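Local coordinates for uricase (PDB 2YZB), which catalyses the oxidation of uric acid to 5-hydroxyisourate with molecular oxygen and water, on the way to (S)-allantoin, at residues G160-G165 with E216-A221; T178-A183 with L247-H252. All blocks are in the same frame, centred on the assembly; numbering follows the deposited sequence.

Interaction 1: G160-G165 with E216-A221. With URC (uric acid), chain L.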
# COMPACT_ATOMS: atom_id res chain seq x y z
N GLY A 160 -15.05 27.40 -8.01
CA GLY A 160 -14.28 27.87 -9.16
C GLY A 160 -14.07 26.74 -10.16
O GLY A 160 -13.06 26.68 -10.87
N SER A 161 -15.02 25.82 -10.19
CA SER A 161 -14.99 24.70 -11.11
C SER A 161 -16.41 24.42 -11.56
O SER A 161 -17.34 24.37 -10.75
CB SER A 161 -14.40 23.46 -10.42
OG SER A 161 -14.51 22.31 -11.24
N GLU A 162 -16.58 24.25 -12.87
CA GLU A 162 -17.87 23.96 -13.48
C GLU A 162 -17.66 22.83 -14.47
O GLU A 162 -16.53 22.52 -14.84
CB GLU A 162 -18.38 25.18 -14.27
CG GLU A 162 -18.53 26.44 -13.46
CD GLU A 162 -19.05 27.61 -14.30
OE1 GLU A 162 -19.99 27.41 -15.08
OE2 GLU A 162 -18.51 28.73 -14.15
N PHE A 163 -18.77 22.21 -14.87
CA PHE A 163 -18.74 21.16 -15.88
C PHE A 163 -20.13 21.05 -16.48
O PHE A 163 -21.05 20.50 -15.87
CB PHE A 163 -18.31 19.80 -15.33
CG PHE A 163 -18.06 18.78 -16.42
CD1 PHE A 163 -17.07 19.00 -17.38
CD2 PHE A 163 -18.84 17.63 -16.53
CE1 PHE A 163 -16.87 18.11 -18.44
CE2 PHE A 163 -18.64 16.73 -17.58
CZ PHE A 163 -17.65 16.97 -18.54
N HIS A 164 -20.28 21.61 -17.67
CA HIS A 164 -21.55 21.60 -18.36
C HIS A 164 -21.35 21.62 -19.87
O HIS A 164 -20.22 21.73 -20.36
CB HIS A 164 -22.41 22.79 -17.90
CG HIS A 164 -21.68 24.10 -17.90
ND1 HIS A 164 -21.33 24.76 -19.05
CD2 HIS A 164 -21.23 24.86 -16.87
CE1 HIS A 164 -20.69 25.88 -18.74
NE2 HIS A 164 -20.62 25.96 -17.43
N GLY A 165 -22.44 21.48 -20.62
CA GLY A 165 -22.33 21.49 -22.06
C GLY A 165 -21.88 20.19 -22.69
O GLY A 165 -21.61 20.14 -23.89
N GLU A 216 -5.78 29.43 -10.11
CA GLU A 216 -6.36 30.64 -10.67
C GLU A 216 -7.23 30.49 -11.92
O GLU A 216 -7.94 31.42 -12.28
CB GLU A 216 -5.25 31.66 -10.91
CG GLU A 216 -4.33 31.83 -9.71
CD GLU A 216 -3.40 33.02 -9.83
OE1 GLU A 216 -3.13 33.46 -10.97
OE2 GLU A 216 -2.91 33.51 -8.79
N THR A 217 -7.17 29.33 -12.56
CA THR A 217 -7.97 29.09 -13.75
C THR A 217 -9.40 28.73 -13.35
O THR A 217 -9.61 27.75 -12.63
CB THR A 217 -7.42 27.92 -14.58
OG1 THR A 217 -6.09 28.22 -15.01
CG2 THR A 217 -8.30 27.66 -15.79
N HIS A 218 -10.38 29.50 -13.80
CA HIS A 218 -11.76 29.16 -13.52
C HIS A 218 -12.01 27.97 -14.44
O HIS A 218 -12.15 28.14 -15.66
CB HIS A 218 -12.71 30.29 -13.87
CG HIS A 218 -14.14 29.97 -13.56
ND1 HIS A 218 -14.63 29.94 -12.28
CD2 HIS A 218 -15.16 29.60 -14.37
CE1 HIS A 218 -15.89 29.56 -12.30
NE2 HIS A 218 -16.24 29.35 -13.55
N SER A 219 -12.06 26.78 -13.86
CA SER A 219 -12.21 25.54 -14.61
C SER A 219 -13.56 25.19 -15.20
O SER A 219 -14.55 25.05 -14.47
CB SER A 219 -11.74 24.37 -13.74
OG SER A 219 -11.70 23.17 -14.49
N LEU A 220 -13.61 25.04 -16.52
CA LEU A 220 -14.84 24.65 -17.19
C LEU A 220 -14.73 23.16 -17.47
O LEU A 220 -15.66 22.55 -17.99
CB LEU A 220 -15.02 25.43 -18.50
CG LEU A 220 -15.23 26.94 -18.36
CD1 LEU A 220 -15.52 27.55 -19.74
CD2 LEU A 220 -16.39 27.22 -17.41
N ALA A 221 -13.59 22.59 -17.10
CA ALA A 221 -13.31 21.16 -17.27
C ALA A 221 -11.89 20.86 -16.80
O ALA A 221 -11.01 21.72 -16.86
CB ALA A 221 -13.46 20.76 -18.73
N1 URC L . -13.96 16.19 -17.42
C2 URC L . -14.23 16.89 -16.24
C6 URC L . -14.60 15.03 -17.84
N3 URC L . -15.22 16.41 -15.41
O11 URC L . -13.63 17.89 -15.94
C4 URC L . -15.90 15.30 -15.73
C5 URC L . -15.65 14.59 -16.90
N9 URC L . -16.88 14.73 -15.03
O13 URC L . -14.28 14.49 -18.90
N7 URC L . -16.47 13.55 -16.93
C8 URC L . -17.19 13.67 -15.79
O24 URC L . -18.06 12.88 -15.48
O HOH W 1 -13.98 21.89 -13.94
O HOH W 2 -18.28 23.43 -18.14

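Interaction 2: T178-A183 with L247-H252. With URC (uric acid), chain L.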
# COMPACT_ATOMS: atom_id res chain seq x y z
N THR A 178 -22.52 24.35 -12.13
CA THR A 178 -21.68 25.54 -12.25
C THR A 178 -20.88 25.75 -10.97
O THR A 178 -20.20 26.78 -10.81
CB THR A 178 -22.51 26.80 -12.55
OG1 THR A 178 -23.43 27.05 -11.48
CG2 THR A 178 -23.29 26.63 -13.86
N ASP A 179 -20.96 24.79 -10.05
CA ASP A 179 -20.22 24.87 -8.79
C ASP A 179 -19.96 23.46 -8.26
O ASP A 179 -20.88 22.76 -7.84
CB ASP A 179 -21.00 25.66 -7.74
CG ASP A 179 -20.11 26.25 -6.65
OD1 ASP A 179 -19.06 25.65 -6.31
OD2 ASP A 179 -20.46 27.33 -6.12
N ARG A 180 -18.70 23.05 -8.28
CA ARG A 180 -18.32 21.73 -7.79
C ARG A 180 -16.88 21.77 -7.29
O ARG A 180 -16.15 22.72 -7.56
CB ARG A 180 -18.42 20.69 -8.92
CG ARG A 180 -17.38 20.89 -10.03
CD ARG A 180 -17.35 19.75 -11.05
NE ARG A 180 -16.23 19.92 -11.98
CZ ARG A 180 -15.87 19.02 -12.90
NH1 ARG A 180 -16.53 17.88 -13.02
NH2 ARG A 180 -14.82 19.27 -13.68
N ILE A 181 -16.48 20.74 -6.56
CA ILE A 181 -15.11 20.65 -6.08
C ILE A 181 -14.29 20.02 -7.20
O ILE A 181 -14.78 19.16 -7.94
CB ILE A 181 -15.00 19.75 -4.82
CG1 ILE A 181 -15.55 20.50 -3.60
CG2 ILE A 181 -13.55 19.35 -4.58
CD1 ILE A 181 -15.49 19.70 -2.31
N LEU A 182 -13.05 20.47 -7.34
CA LEU A 182 -12.15 19.91 -8.34
C LEU A 182 -10.91 19.51 -7.56
O LEU A 182 -10.19 20.38 -7.06
CB LEU A 182 -11.79 20.95 -9.41
CG LEU A 182 -10.80 20.44 -10.47
CD1 LEU A 182 -11.45 19.34 -11.30
CD2 LEU A 182 -10.37 21.58 -11.38
N ALA A 183 -10.69 18.21 -7.42
CA ALA A 183 -9.54 17.69 -6.68
C ALA A 183 -8.77 16.70 -7.55
O ALA A 183 -9.37 15.87 -8.24
CB ALA A 183 -10.02 17.00 -5.40
N LEU A 247 -3.82 13.56 -14.67
CA LEU A 247 -4.59 14.08 -13.56
C LEU A 247 -5.89 13.33 -13.26
O LEU A 247 -6.80 13.29 -14.08
CB LEU A 247 -4.92 15.55 -13.81
CG LEU A 247 -3.76 16.50 -14.13
CD1 LEU A 247 -4.30 17.88 -14.42
CD2 LEU A 247 -2.78 16.55 -12.96
N PRO A 248 -5.98 12.71 -12.08
CA PRO A 248 -7.21 11.99 -11.75
C PRO A 248 -8.24 13.02 -11.28
O PRO A 248 -7.89 14.07 -10.75
CB PRO A 248 -6.78 11.06 -10.62
CG PRO A 248 -5.73 11.88 -9.92
CD PRO A 248 -4.92 12.41 -11.09
N ASN A 249 -9.52 12.74 -11.51
CA ASN A 249 -10.56 13.63 -11.03
C ASN A 249 -11.11 12.87 -9.83
O ASN A 249 -11.95 11.99 -9.98
CB ASN A 249 -11.66 13.83 -12.08
CG ASN A 249 -12.57 15.00 -11.75
OD1 ASN A 249 -12.64 15.44 -10.60
ND2 ASN A 249 -13.29 15.52 -12.75
N LYS A 250 -10.57 13.20 -8.66
CA LYS A 250 -10.95 12.57 -7.40
C LYS A 250 -12.28 13.14 -6.94
O LYS A 250 -12.35 14.27 -6.42
CB LYS A 250 -9.85 12.83 -6.36
CG LYS A 250 -8.44 12.56 -6.91
CD LYS A 250 -7.36 13.26 -6.10
CE LYS A 250 -7.16 12.60 -4.75
NZ LYS A 250 -6.57 11.24 -4.90
N HIS A 251 -13.33 12.36 -7.13
CA HIS A 251 -14.68 12.78 -6.81
C HIS A 251 -15.05 13.07 -5.36
O HIS A 251 -14.86 12.24 -4.47
CB HIS A 251 -15.67 11.78 -7.39
CG HIS A 251 -15.58 11.65 -8.88
ND1 HIS A 251 -15.67 10.44 -9.53
CD2 HIS A 251 -15.41 12.58 -9.85
CE1 HIS A 251 -15.55 10.63 -10.83
NE2 HIS A 251 -15.40 11.92 -11.05
N HIS A 252 -15.58 14.26 -5.16
CA HIS A 252 -16.07 14.70 -3.86
C HIS A 252 -17.54 14.96 -4.16
O HIS A 252 -17.90 16.02 -4.67
CB HIS A 252 -15.36 15.98 -3.40
CG HIS A 252 -13.96 15.75 -2.93
ND1 HIS A 252 -12.97 15.25 -3.74
CD2 HIS A 252 -13.39 15.93 -1.71
CE1 HIS A 252 -11.85 15.14 -3.05
NE2 HIS A 252 -12.08 15.55 -1.81
N1 URC L . -13.96 16.19 -17.42
C2 URC L . -14.23 16.89 -16.24
C6 URC L . -14.60 15.03 -17.84
N3 URC L . -15.22 16.41 -15.41
O11 URC L . -13.63 17.89 -15.94
C4 URC L . -15.90 15.30 -15.73
C5 URC L . -15.65 14.59 -16.90
N9 URC L . -16.88 14.73 -15.03
O13 URC L . -14.28 14.49 -18.90
N7 URC L . -16.47 13.55 -16.93
C8 URC L . -17.19 13.67 -15.79
O24 URC L . -18.06 12.88 -15.48
O HOH W 3 -18.05 18.30 -6.29
O HOH W 4 -15.57 16.36 -7.06
O HOH W 5 -14.70 17.49 -10.41
O HOH W 6 -12.69 16.35 -8.08

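Interaction 1: G160-G165 with E216-A221
Glu162 and His218 meet across two loops whose backbones form a single beta bridge, Ser161 with Ser219. In the bridge Glu162 N gives its hydrogen to Ser219 O at 2.7 Å, and Ser219 N gives a longer, more bent one to Gly160 O at 3.2 Å. Gly160 holds a positive phi that calls for glycine. From the bridge the Glu162 side chain runs out over the second loop. CB lies 3.8 Å from Ser219 O; CG, placed anti to the carbonyl carbon (chi1 -58°), lies 3.7 Å from His218 NE2; CD packs beside Leu220 CD2. The carboxylate is divided between two histidines: OE2 accepts from His218 NE2, with planes 70° apart, at a modelled length too short to be taken literally, and OE1 accepts from His164 NE2 at 2.8 Å. The anion would probably favour protonation of one of the imidazoles. Water 1 joins Ser161 OG, Ser219 OG and Glu162 O, while water 2 links His164 N to Leu220 O. The Phe163 ring lays one face over uric acid, whose N3 sits 3.6 Å above the ring centre, while Leu220 O and Ala221 CB approach its edge. With Phe163 replaced by alanine, that face of the ligand would probably lose its aromatic cover, leaving it freer to tilt in its pocket. Ser219 OG is also tied to Thr225, and Ser161 OG to Arg180. Asn61 of the second subunit hydrogen-bonds to His164 O and Leu220 O. The contact thus joins the loop after strand 143-157 to the short link between helices 199-216 and 222-236, with Ala221 at the N-cap of the second helix and Leu182 of strand 182-192 packed against Ser161 and Ser219.

Interaction 2: T178-A183 with L247-H252
Ile181 and His252 both turn their gamma branch, CG1 and CG respectively, anti to the carbonyl carbon (chi1 -75° in each), and this sets Ile181 CG2 over one face of the imidazole, 4.0 Å from His252 CG. Ala183 CB presses on the same ring at CE1, 3.5 Å away. The ring's rotation is fixed from within its own segment: ND1 gives its hydrogen to Lys250 O, which lies in the ring plane. Arg180, with CG wedged between its backbone N and carbonyl carbon (chi1 68°) and the chain then extended, reaches past Asn249 to the substrate. Its NH2 donates to urate O11 at 2.9 Å, and Asn249 ND2 stands 3.4 Å from urate N3. One direct backbone hydrogen bond closes the contact, from Lys250 N to Ala183 O at 3.0 Å. Between the diverging segments four waters do the rest: water 3 bridges Ile181 N and His252 O; waters 4 and 5 both lie within bonding distance of Ile181 O, water 4 accepting from His252 N and water 5 near Asn249 OD1; water 6 accepts from Ala183 N while lying within bonding distance of Asn249 OD1 and Lys250 O. Val28 and Val30 of the third subunit pack near His252 and Ile181. The guanidinium cation, giving a hydrogen bond to O11, would probably favour an anionic urate.

In the fold
From the N terminus, strand 143-157 leads into 160-165, the chain then turns back through 178-183 into strand 182-192, passes helix 199-216, the link 216-221 and helix 222-236, and enters 247-252 on strand 240-254. Interaction 1 closes a loop with 50 residues between its segments, interaction 2 one with 63, and the two cross, since their segments alternate. They meet directly where Phe163 CB packs 3.5 Å from Arg180 NH1. Together they tie strands 182-192 and 240-254 of the antiparallel sheet to helices 199-216 and 222-236, and both touch one urate, which Asp68 N of the second subunit also hydrogen-bonds.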